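Local coordinates for beta-lactamase (Chitinophaga pinensis, PDB 6N36), which probably hydrolyses the beta-lactam ring of antibiotics with the help of two zinc ions, as metallo-beta-lactamases do, at residues 18-23 with 236-241; 28-33 with 41-46; 150-155 with 167-172. One frame throughout, in Å; residues are numbered along the deposited sequence.

How the interactions relate
The fold is the alpha-beta/beta-alpha sandwich of the metallo-beta-lactamases. Interaction 2 is a hairpin of its seven-stranded sheet and interaction 3 one of its five-stranded sheet; their centres lie about 12 Å apart and they meet face to face, with Ile42 CD1 3.8 Å from Ile152 CD1 and Asn28 ND2 3.4 Å from Met150 SD. Interaction 1 joins segments near the two ends of the chain and encloses both hairpins in sequence. It touches interaction 2 (Phe23 O to Tyr31 N, 2.8 Å) but stays about 11 Å from interaction 3 between nearest atoms. None of the zinc ligands (His83, His85, His160; Asp87, His88, His226) belongs to these contacts; the Phe167 side chain lies about 13 Å from a zinc ion.

Interaction 1 of 3, residues 18-23 with 236-241; sequences ADYQPF and HQPGDA
Tyr20, in the loop before strand 23-26, and Phe23, which opens that strand, receive His236 where the chain leaves helix 232-235 and enters a type II beta turn, Gln237 to Asp240. The aromatic contacts come first. The imidazole of His236 lies over one face of the Phe23 ring in a face-to-face stack, centroids 3.7 Å apart and planes at 14°, the two side chains arriving from opposite directions. Phe23 has CG between its backbone N and carbonyl carbon, and this chi1 of 68° sets the ring in the path of the incoming imidazole. Phe23 also meets the ring of Tyr31 on the adjacent strand.

Polar contacts use the imidazole's edge. Tyr20 OH lies near the ring plane and shares a 2.9 Å hydrogen bond with His236 ND1. The same hydroxyl binds a water that donates to His236 O, and is thus tied to the side chain directly and to the carbonyl through water. With its face stacked and its edge bonded, the imidazole is restrained in both tilt and rotation.

Apolar packing is slighter: the side chains of Pro238 and Tyr20 cross at about a right angle, Pro238 CG 4.0 Å from Tyr20 CE1. On the solvent side the extended Gln21 side chain passes Pro238, Gln21 NE2 3.6 Å from Pro238 CB, and a second water accepts from Gly239 N at 3.0 Å.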
loop_
_atom_site.group_PDB
_atom_site.type_symbol
_atom_site.label_atom_id
_atom_site.label_comp_id
_atom_site.label_asym_id
_atom_site.label_seq_id
_atom_site.Cartn_x
_atom_site.Cartn_y
_atom_site.Cartn_z
ATOM N N ALA A 18 16.861 -0.116 -0.279
ATOM C CA ALA A 18 17.718 1.083 -0.496
ATOM C C ALA A 18 17.117 2.272 0.264
ATOM O O ALA A 18 15.920 2.541 0.143
ATOM C CB ALA A 18 17.863 1.419 -1.956
ATOM N N ASP A 19 17.945 3.016 0.967
ATOM C CA ASP A 19 17.455 4.169 1.748
ATOM C C ASP A 19 17.000 5.263 0.788
ATOM O O ASP A 19 17.421 5.330 -0.386
ATOM C CB ASP A 19 18.516 4.642 2.736
ATOM C CG ASP A 19 17.994 5.445 3.910
ATOM O OD1 ASP A 19 16.748 5.636 4.038
ATOM O OD2 ASP A 19 18.833 5.905 4.666
ATOM N N TYR A 20 16.062 6.064 1.267
ATOM C CA TYR A 20 15.553 7.239 0.553
ATOM C C TYR A 20 15.222 8.301 1.603
ATOM O O TYR A 20 14.598 7.927 2.612
ATOM C CB TYR A 20 14.371 6.818 -0.324
ATOM C CG TYR A 20 13.986 7.895 -1.295
ATOM C CD1 TYR A 20 14.709 8.076 -2.460
ATOM C CD2 TYR A 20 12.952 8.775 -1.042
ATOM C CE1 TYR A 20 14.397 9.085 -3.351
ATOM C CE2 TYR A 20 12.614 9.786 -1.922
ATOM C CZ TYR A 20 13.340 9.942 -3.092
ATOM O OH TYR A 20 13.106 10.947 -3.981
ATOM N N GLN A 21 15.513 9.560 1.296
ATOM C CA GLN A 21 15.278 10.723 2.187
ATOM C C GLN A 21 13.769 10.869 2.377
ATOM O O GLN A 21 13.066 11.104 1.413
ATOM C CB GLN A 21 15.876 11.979 1.532
ATOM C CG GLN A 21 15.813 13.234 2.387
ATOM C CD GLN A 21 16.568 14.444 1.861
ATOM O OE1 GLN A 21 16.194 15.581 2.121
ATOM N NE2 GLN A 21 17.623 14.234 1.089
ATOM N N PRO A 22 13.232 10.787 3.603
ATOM C CA PRO A 22 11.796 10.985 3.758
ATOM C C PRO A 22 11.435 12.444 3.468
ATOM O O PRO A 22 12.231 13.372 3.580
ATOM C CB PRO A 22 11.534 10.630 5.218
ATOM C CG PRO A 22 12.842 10.901 5.896
ATOM C CD PRO A 22 13.898 10.526 4.876
ATOM N N PHE A 23 10.157 12.645 3.134
ATOM C CA PHE A 23 9.713 13.977 2.745
ATOM C C PHE A 23 8.213 14.128 2.915
ATOM O O PHE A 23 7.478 13.143 2.876
ATOM C CB PHE A 23 10.141 14.272 1.310
ATOM C CG PHE A 23 9.475 13.477 0.215
ATOM C CD1 PHE A 23 9.890 12.192 -0.118
ATOM C CD2 PHE A 23 8.349 13.975 -0.421
ATOM C CE1 PHE A 23 9.261 11.488 -1.139
ATOM C CE2 PHE A 23 7.741 13.284 -1.462
ATOM C CZ PHE A 23 8.155 12.008 -1.778
ATOM N N HIS A 236 9.946 13.523 -8.340
ATOM C CA HIS A 236 10.514 13.990 -7.055
ATOM C C HIS A 236 11.978 13.595 -6.981
ATOM O O HIS A 236 12.318 12.487 -7.330
ATOM C CB HIS A 236 9.738 13.401 -5.879
ATOM C CG HIS A 236 10.293 13.857 -4.586
ATOM N ND1 HIS A 236 11.185 13.099 -3.872
ATOM C CD2 HIS A 236 10.133 15.017 -3.898
ATOM C CE1 HIS A 236 11.528 13.743 -2.776
ATOM N NE2 HIS A 236 10.899 14.945 -2.758
ATOM N N GLN A 237 12.814 14.544 -6.558
ATOM C CA GLN A 237 14.224 14.297 -6.205
ATOM C C GLN A 237 14.453 14.758 -4.773
ATOM O O GLN A 237 13.834 15.719 -4.330
ATOM C CB GLN A 237 15.135 15.122 -7.106
ATOM C CG GLN A 237 15.144 14.631 -8.539
ATOM C CD GLN A 237 15.778 13.264 -8.645
ATOM O OE1 GLN A 237 16.919 13.043 -8.256
ATOM N NE2 GLN A 237 15.055 12.328 -9.207
ATOM N N PRO A 238 15.358 14.091 -4.038
ATOM C CA PRO A 238 15.738 14.520 -2.690
ATOM C C PRO A 238 16.060 16.024 -2.616
ATOM O O PRO A 238 16.798 16.521 -3.473
ATOM C CB PRO A 238 16.937 13.609 -2.401
ATOM C CG PRO A 238 16.607 12.356 -3.171
ATOM C CD PRO A 238 16.069 12.885 -4.472
ATOM N N GLY A 239 15.487 16.716 -1.625
ATOM C CA GLY A 239 15.715 18.154 -1.407
ATOM C C GLY A 239 14.785 19.027 -2.226
ATOM O O GLY A 239 14.835 20.248 -2.076
ATOM N N ASP A 240 13.937 18.465 -3.096
ATOM C CA ASP A 240 12.925 19.291 -3.807
ATOM C C ASP A 240 12.125 20.120 -2.797
ATOM O O ASP A 240 11.785 19.608 -1.706
ATOM C CB ASP A 240 11.960 18.445 -4.644
ATOM C CG ASP A 240 12.505 17.994 -5.992
ATOM O OD1 ASP A 240 13.628 18.412 -6.329
ATOM O OD2 ASP A 240 11.815 17.198 -6.696
ATOM N N ALA A 241 11.802 21.360 -3.167
ATOM C CA ALA A 241 10.906 22.232 -2.390
ATOM C C ALA A 241 9.567 21.511 -2.280
ATOM O O ALA A 241 9.215 20.756 -3.257
ATOM C CB ALA A 241 10.767 23.589 -3.061
HETATM O O HOH W 1 14.028 10.577 -6.405
HETATM O O HOH W 2 13.325 15.850 0.218
#

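Interaction 2 of 3, residues 28-33 with 41-46; sequences NLYYIG and LITTPK
The antiparallel beta hairpin of strands 29-31 and 40-42 is joined here through Tyr30 and Leu41, a hydrogen-bonded pair: Tyr30 N gives to Leu41 O at 2.8 Å and Leu41 N to Tyr30 O at 2.9 Å. Next to them Leu29 and Ile42 form a non-hydrogen-bonded pair, and beside this pair Ile42 CA approaches Asn28 O in a CA-H...O contact.

Asn28 adds two further bonds, one by its backbone and one by its side chain. Its O accepts from Thr43 N, while its ND2 returns a bond to Thr43 O at 2.8 Å, nearly straight at 177° and with the acceptor in the amide plane. With chi1 at 59° the amide is swung across to the opposite chain. Thr43 is thus held at both its N and its O, and the rotation of the asparagine amide is fixed.

Within the seven-stranded sheet of the metallo-beta-lactamase sandwich, the hairpin presents two different faces. On one, Leu29 CD1 touches Ile42 CG1, and Ile42 reaches on to Met150 and Ile152 of the other sheet. The face carrying Tyr30 and Leu41 is turned to helix 58-69, whose Leu69 packs on Tyr30 and Met66 on Leu41; Ile32 CD1 lies 4.0 Å from Leu41 CB. The side chains of Tyr30 and Thr43 cross at about a right angle, bringing Thr43 OG1 to the tyrosine ring edge, 3.6 Å from Tyr30 CE1. One water bridges the two hydroxyls, 2.7 Å from Tyr30 OH and 2.8 Å from Thr43 OG1.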
loop_
_atom_site.group_PDB
_atom_site.type_symbol
_atom_site.label_atom_id
_atom_site.label_comp_id
_atom_site.label_asym_id
_atom_site.label_seq_id
_atom_site.Cartn_x
_atom_site.Cartn_y
_atom_site.Cartn_z
ATOM N N ASN A 28 -0.285 16.831 5.867
ATOM C CA ASN A 28 0.153 15.917 6.948
ATOM C C ASN A 28 0.475 14.515 6.420
ATOM O O ASN A 28 0.485 13.568 7.226
ATOM C CB ASN A 28 -0.871 15.902 8.078
ATOM C CG ASN A 28 -2.258 15.471 7.654
ATOM O OD1 ASN A 28 -2.762 15.837 6.573
ATOM N ND2 ASN A 28 -2.910 14.714 8.502
ATOM N N LEU A 29 0.647 14.355 5.122
ATOM C CA LEU A 29 1.028 13.059 4.510
ATOM C C LEU A 29 2.495 13.091 4.114
ATOM O O LEU A 29 2.937 14.020 3.387
ATOM C CB LEU A 29 0.165 12.818 3.276
ATOM C CG LEU A 29 0.604 11.645 2.417
ATOM C CD1 LEU A 29 0.443 10.309 3.124
ATOM C CD2 LEU A 29 -0.143 11.632 1.090
ATOM N N TYR A 30 3.240 12.146 4.623
ATOM C CA TYR A 30 4.699 12.051 4.446
ATOM C C TYR A 30 5.026 10.699 3.796
ATOM O O TYR A 30 4.405 9.644 4.089
ATOM C CB TYR A 30 5.429 12.138 5.784
ATOM C CG TYR A 30 5.205 13.439 6.500
ATOM C CD1 TYR A 30 4.059 13.636 7.264
ATOM C CD2 TYR A 30 6.099 14.488 6.400
ATOM C CE1 TYR A 30 3.792 14.841 7.885
ATOM C CE2 TYR A 30 5.864 15.689 7.071
ATOM C CZ TYR A 30 4.684 15.878 7.784
ATOM O OH TYR A 30 4.413 17.053 8.474
ATOM N N TYR A 31 6.091 10.733 3.009
ATOM C CA TYR A 31 6.744 9.548 2.426
ATOM C C TYR A 31 7.860 9.121 3.375
ATOM O O TYR A 31 8.746 9.924 3.669
ATOM C CB TYR A 31 7.337 9.826 1.050
ATOM C CG TYR A 31 7.846 8.577 0.359
ATOM C CD1 TYR A 31 6.996 7.795 -0.409
ATOM C CD2 TYR A 31 9.162 8.126 0.516
ATOM C CE1 TYR A 31 7.432 6.647 -1.017
ATOM C CE2 TYR A 31 9.604 6.972 -0.107
ATOM C CZ TYR A 31 8.753 6.253 -0.918
ATOM O OH TYR A 31 9.137 5.091 -1.524
ATOM N N ILE A 32 7.841 7.908 3.893
ATOM C CA ILE A 32 8.892 7.377 4.803
ATOM C C ILE A 32 9.399 6.006 4.319
ATOM O O ILE A 32 9.980 5.269 5.108
ATOM C CB ILE A 32 8.405 7.322 6.259
ATOM C CG1 ILE A 32 7.167 6.431 6.477
ATOM C CG2 ILE A 32 8.181 8.735 6.757
ATOM C CD1 ILE A 32 6.923 6.143 7.935
ATOM N N GLY A 33 9.187 5.701 3.054
ATOM C CA GLY A 33 9.535 4.402 2.489
ATOM C C GLY A 33 10.967 4.329 2.018
ATOM O O GLY A 33 11.790 5.156 2.365
ATOM N N LEU A 41 2.981 7.958 5.896
ATOM C CA LEU A 41 2.694 8.363 7.290
ATOM C C LEU A 41 1.711 9.514 7.255
ATOM O O LEU A 41 1.983 10.516 6.575
ATOM C CB LEU A 41 3.990 8.792 7.992
ATOM C CG LEU A 41 3.810 9.214 9.444
ATOM C CD1 LEU A 41 3.529 8.035 10.336
ATOM C CD2 LEU A 41 5.044 10.016 9.868
ATOM N N ILE A 42 0.570 9.376 7.928
ATOM C CA ILE A 42 -0.420 10.466 8.075
ATOM C C ILE A 42 -0.396 10.861 9.545
ATOM O O ILE A 42 -0.653 10.029 10.406
ATOM C CB ILE A 42 -1.793 9.979 7.658
ATOM C CG1 ILE A 42 -1.811 9.553 6.199
ATOM C CG2 ILE A 42 -2.843 11.054 7.970
ATOM C CD1 ILE A 42 -3.015 8.804 5.857
ATOM N N THR A 43 -0.060 12.104 9.817
ATOM C CA THR A 43 0.155 12.587 11.197
ATOM C C THR A 43 -1.103 13.291 11.676
ATOM O O THR A 43 -1.705 14.028 10.892
ATOM C CB THR A 43 1.364 13.483 11.298
ATOM O OG1 THR A 43 1.231 14.643 10.442
ATOM C CG2 THR A 43 2.625 12.720 10.953
ATOM N N THR A 44 -1.431 13.111 12.931
ATOM C CA THR A 44 -2.600 13.817 13.518
ATOM C C THR A 44 -2.286 14.148 14.963
ATOM O O THR A 44 -1.374 13.579 15.601
ATOM C CB THR A 44 -3.901 13.010 13.475
ATOM O OG1 THR A 44 -4.064 12.255 14.675
ATOM C CG2 THR A 44 -4.000 12.086 12.277
ATOM N N PRO A 45 -3.040 15.097 15.541
ATOM C CA PRO A 45 -2.822 15.424 16.949
ATOM C C PRO A 45 -3.027 14.257 17.903
ATOM O O PRO A 45 -2.490 14.353 18.995
ATOM C CB PRO A 45 -3.839 16.525 17.218
ATOM C CG PRO A 45 -4.035 17.164 15.837
ATOM C CD PRO A 45 -3.998 15.997 14.875
ATOM N N LYS A 46 -3.777 13.224 17.482
ATOM C CA LYS A 46 -4.122 12.052 18.319
ATOM C C LYS A 46 -3.248 10.850 17.974
ATOM O O LYS A 46 -3.532 9.746 18.515
ATOM C CB LYS A 46 -5.611 11.738 18.133
ATOM C CG LYS A 46 -6.575 12.752 18.746
ATOM C CD LYS A 46 -6.956 12.446 20.197
ATOM C CE LYS A 46 -7.716 13.552 20.913
ATOM N NZ LYS A 46 -7.334 13.671 22.345
HETATM O O HOH W 3 2.497 17.120 10.444
#

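Interaction 3 of 3, residues 150-155 with 167-172; sequences MKIVMR and FLFDVK
Phe167 packs against Met154, its cross-strand partner, and diagonally against Ile152 in the antiparallel hairpin of strands 150-156 and 165-172. The CD1-CE1 side of its ring fits between the two, both approaching obliquely: Ile152 CG2 is 3.8 Å from Phe167 CD1, and Met154 CG is 3.7 Å from Phe167 CE1. Met154 then bends at chi2 and chi3, carrying its sulfur away from the opposite strand.

Ile152 also lies alongside Phe169, the two side chains pointing the same way with Phe169 CB 4.0 Å from Ile152 CG1, and the methyl end of Met150 comes obliquely to the ring, Met150 CE 4.0 Å from Phe169 CD2. Met150 reaches this point by folding back at chi2 (-60°) and chi3 (-57°), which also brings its CE to 3.2 Å from Asp170 O. Met150, Ile152, Phe167 and Phe169 face the other sheet, where Ile42 touches the first two and Phe169, and Ile51 touches Phe167.

On the other face Val153 and Leu168 are a hydrogen-bonded pair, Val153 N to Leu168 O at 2.8 Å and Leu168 N to Val153 O at 2.9 Å. Toward Met150 the strands are joined by water: one molecule donates to Lys151 O and accepts from Asp170 N, and another accepts from Lys151 N and donates to Asp170 O. Asp170 OD1 is salt-bridged to Lys179. The chemistry implies a hairpin held by direct backbone hydrogen bonds at Val153 and Leu168 and by water-bridged ones between Lys151 and Asp170, with its apolar face committed to the interior of the sandwich.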
loop_
_atom_site.group_PDB
_atom_site.type_symbol
_atom_site.label_atom_id
_atom_site.label_comp_id
_atom_site.label_asym_id
_atom_site.label_seq_id
_atom_site.Cartn_x
_atom_site.Cartn_y
_atom_site.Cartn_z
ATOM N N MET A 150 -8.704 13.235 10.692
ATOM C CA MET A 150 -8.531 12.557 9.387
ATOM C C MET A 150 -9.630 11.529 9.186
ATOM O O MET A 150 -10.032 10.840 10.151
ATOM C CB MET A 150 -7.172 11.842 9.293
ATOM C CG MET A 150 -6.082 12.789 9.126
ATOM S SD MET A 150 -6.095 13.845 7.692
ATOM C CE MET A 150 -6.140 12.547 6.457
ATOM N N LYS A 151 -10.051 11.436 7.936
ATOM C CA LYS A 151 -11.003 10.407 7.464
ATOM C C LYS A 151 -10.402 9.723 6.237
ATOM O O LYS A 151 -10.215 10.359 5.204
ATOM C CB LYS A 151 -12.358 11.035 7.121
ATOM C CG LYS A 151 -13.354 10.014 6.620
ATOM C CD LYS A 151 -14.794 10.496 6.509
ATOM C CE LYS A 151 -15.686 9.392 5.964
ATOM N NZ LYS A 151 -17.120 9.607 6.292
ATOM N N ILE A 152 -10.070 8.461 6.397
ATOM C CA ILE A 152 -9.517 7.641 5.307
ATOM C C ILE A 152 -10.596 6.652 4.874
ATOM O O ILE A 152 -11.096 5.909 5.725
ATOM C CB ILE A 152 -8.276 6.906 5.821
ATOM C CG1 ILE A 152 -7.177 7.856 6.286
ATOM C CG2 ILE A 152 -7.802 5.938 4.747
ATOM C CD1 ILE A 152 -6.169 7.135 7.164
ATOM N N VAL A 153 -10.897 6.633 3.588
ATOM C CA VAL A 153 -11.843 5.634 3.037
ATOM C C VAL A 153 -11.094 4.492 2.332
ATOM O O VAL A 153 -10.203 4.780 1.520
ATOM C CB VAL A 153 -12.852 6.311 2.112
ATOM C CG1 VAL A 153 -13.753 5.249 1.493
ATOM C CG2 VAL A 153 -13.656 7.361 2.859
ATOM N N MET A 154 -11.380 3.255 2.711
ATOM C CA MET A 154 -10.793 2.056 2.043
ATOM C C MET A 154 -11.685 1.673 0.854
ATOM O O MET A 154 -12.946 1.691 1.022
ATOM C CB MET A 154 -10.656 0.877 3.000
ATOM C CG MET A 154 -9.925 -0.281 2.347
ATOM S SD MET A 154 -11.103 -1.412 1.449
ATOM C CE MET A 154 -11.507 -2.496 2.788
ATOM N N ARG A 155 -11.105 1.444 -0.323
ATOM C CA ARG A 155 -11.867 0.893 -1.452
ATOM C C ARG A 155 -11.279 -0.461 -1.810
ATOM O O ARG A 155 -10.053 -0.536 -1.988
ATOM C CB ARG A 155 -11.911 1.821 -2.662
ATOM C CG ARG A 155 -12.562 3.176 -2.422
ATOM C CD ARG A 155 -14.002 3.094 -1.995
ATOM N NE ARG A 155 -14.841 2.200 -2.767
ATOM C CZ ARG A 155 -15.584 2.552 -3.820
ATOM N NH1 ARG A 155 -15.546 3.790 -4.291
ATOM N NH2 ARG A 155 -16.268 1.616 -4.455
ATOM N N PHE A 167 -6.617 3.568 -0.665
ATOM C CA PHE A 167 -7.073 4.486 0.383
ATOM C C PHE A 167 -7.204 5.882 -0.218
ATOM O O PHE A 167 -6.322 6.346 -0.958
ATOM C CB PHE A 167 -6.109 4.497 1.581
ATOM C CG PHE A 167 -5.957 3.143 2.213
ATOM C CD1 PHE A 167 -6.945 2.640 3.044
ATOM C CD2 PHE A 167 -4.828 2.366 1.970
ATOM C CE1 PHE A 167 -6.827 1.389 3.608
ATOM C CE2 PHE A 167 -4.707 1.107 2.541
ATOM C CZ PHE A 167 -5.690 0.618 3.373
ATOM N N LEU A 168 -8.341 6.516 0.076
ATOM C CA LEU A 168 -8.633 7.904 -0.364
ATOM C C LEU A 168 -8.796 8.746 0.896
ATOM O O LEU A 168 -9.523 8.336 1.847
ATOM C CB LEU A 168 -9.963 7.927 -1.132
ATOM C CG LEU A 168 -9.966 7.504 -2.595
ATOM C CD1 LEU A 168 -11.428 7.194 -2.990
ATOM C CD2 LEU A 168 -9.477 8.632 -3.505
ATOM N N PHE A 169 -8.227 9.935 0.873
ATOM C CA PHE A 169 -8.334 10.857 2.028
ATOM C C PHE A 169 -7.973 12.261 1.588
ATOM O O PHE A 169 -7.104 12.496 0.721
ATOM C CB PHE A 169 -7.445 10.425 3.212
ATOM C CG PHE A 169 -6.012 10.108 2.856
ATOM C CD1 PHE A 169 -5.691 8.864 2.353
ATOM C CD2 PHE A 169 -5.014 11.046 2.948
ATOM C CE1 PHE A 169 -4.393 8.575 2.000
ATOM C CE2 PHE A 169 -3.713 10.767 2.569
ATOM C CZ PHE A 169 -3.408 9.526 2.091
ATOM N N ASP A 170 -8.568 13.210 2.294
ATOM C CA ASP A 170 -8.258 14.648 2.131
ATOM C C ASP A 170 -7.144 15.063 3.093
ATOM O O ASP A 170 -7.177 14.659 4.290
ATOM C CB ASP A 170 -9.498 15.507 2.387
ATOM C CG ASP A 170 -10.568 15.346 1.318
ATOM O OD1 ASP A 170 -10.282 14.781 0.222
ATOM O OD2 ASP A 170 -11.715 15.808 1.577
ATOM N N VAL A 171 -6.184 15.824 2.578
ATOM C CA VAL A 171 -5.168 16.517 3.415
ATOM C C VAL A 171 -5.281 18.028 3.145
ATOM O O VAL A 171 -5.531 18.443 2.006
ATOM C CB VAL A 171 -3.729 16.018 3.193
ATOM C CG1 VAL A 171 -3.644 14.529 3.475
ATOM C CG2 VAL A 171 -3.208 16.313 1.800
ATOM N N LYS A 172 -5.023 18.795 4.177
ATOM C CA LYS A 172 -5.096 20.286 4.142
ATOM C C LYS A 172 -3.696 20.848 4.370
ATOM O O LYS A 172 -3.039 20.384 5.312
ATOM C CB LYS A 172 -5.990 20.751 5.287
ATOM C CG LYS A 172 -7.458 20.374 5.177
ATOM C CD LYS A 172 -8.234 20.818 6.401
ATOM C CE LYS A 172 -9.735 20.754 6.224
ATOM N NZ LYS A 172 -10.392 20.831 7.546
HETATM O O HOH W 4 -10.876 12.697 3.895
HETATM O O HOH W 5 -9.230 13.652 5.875
#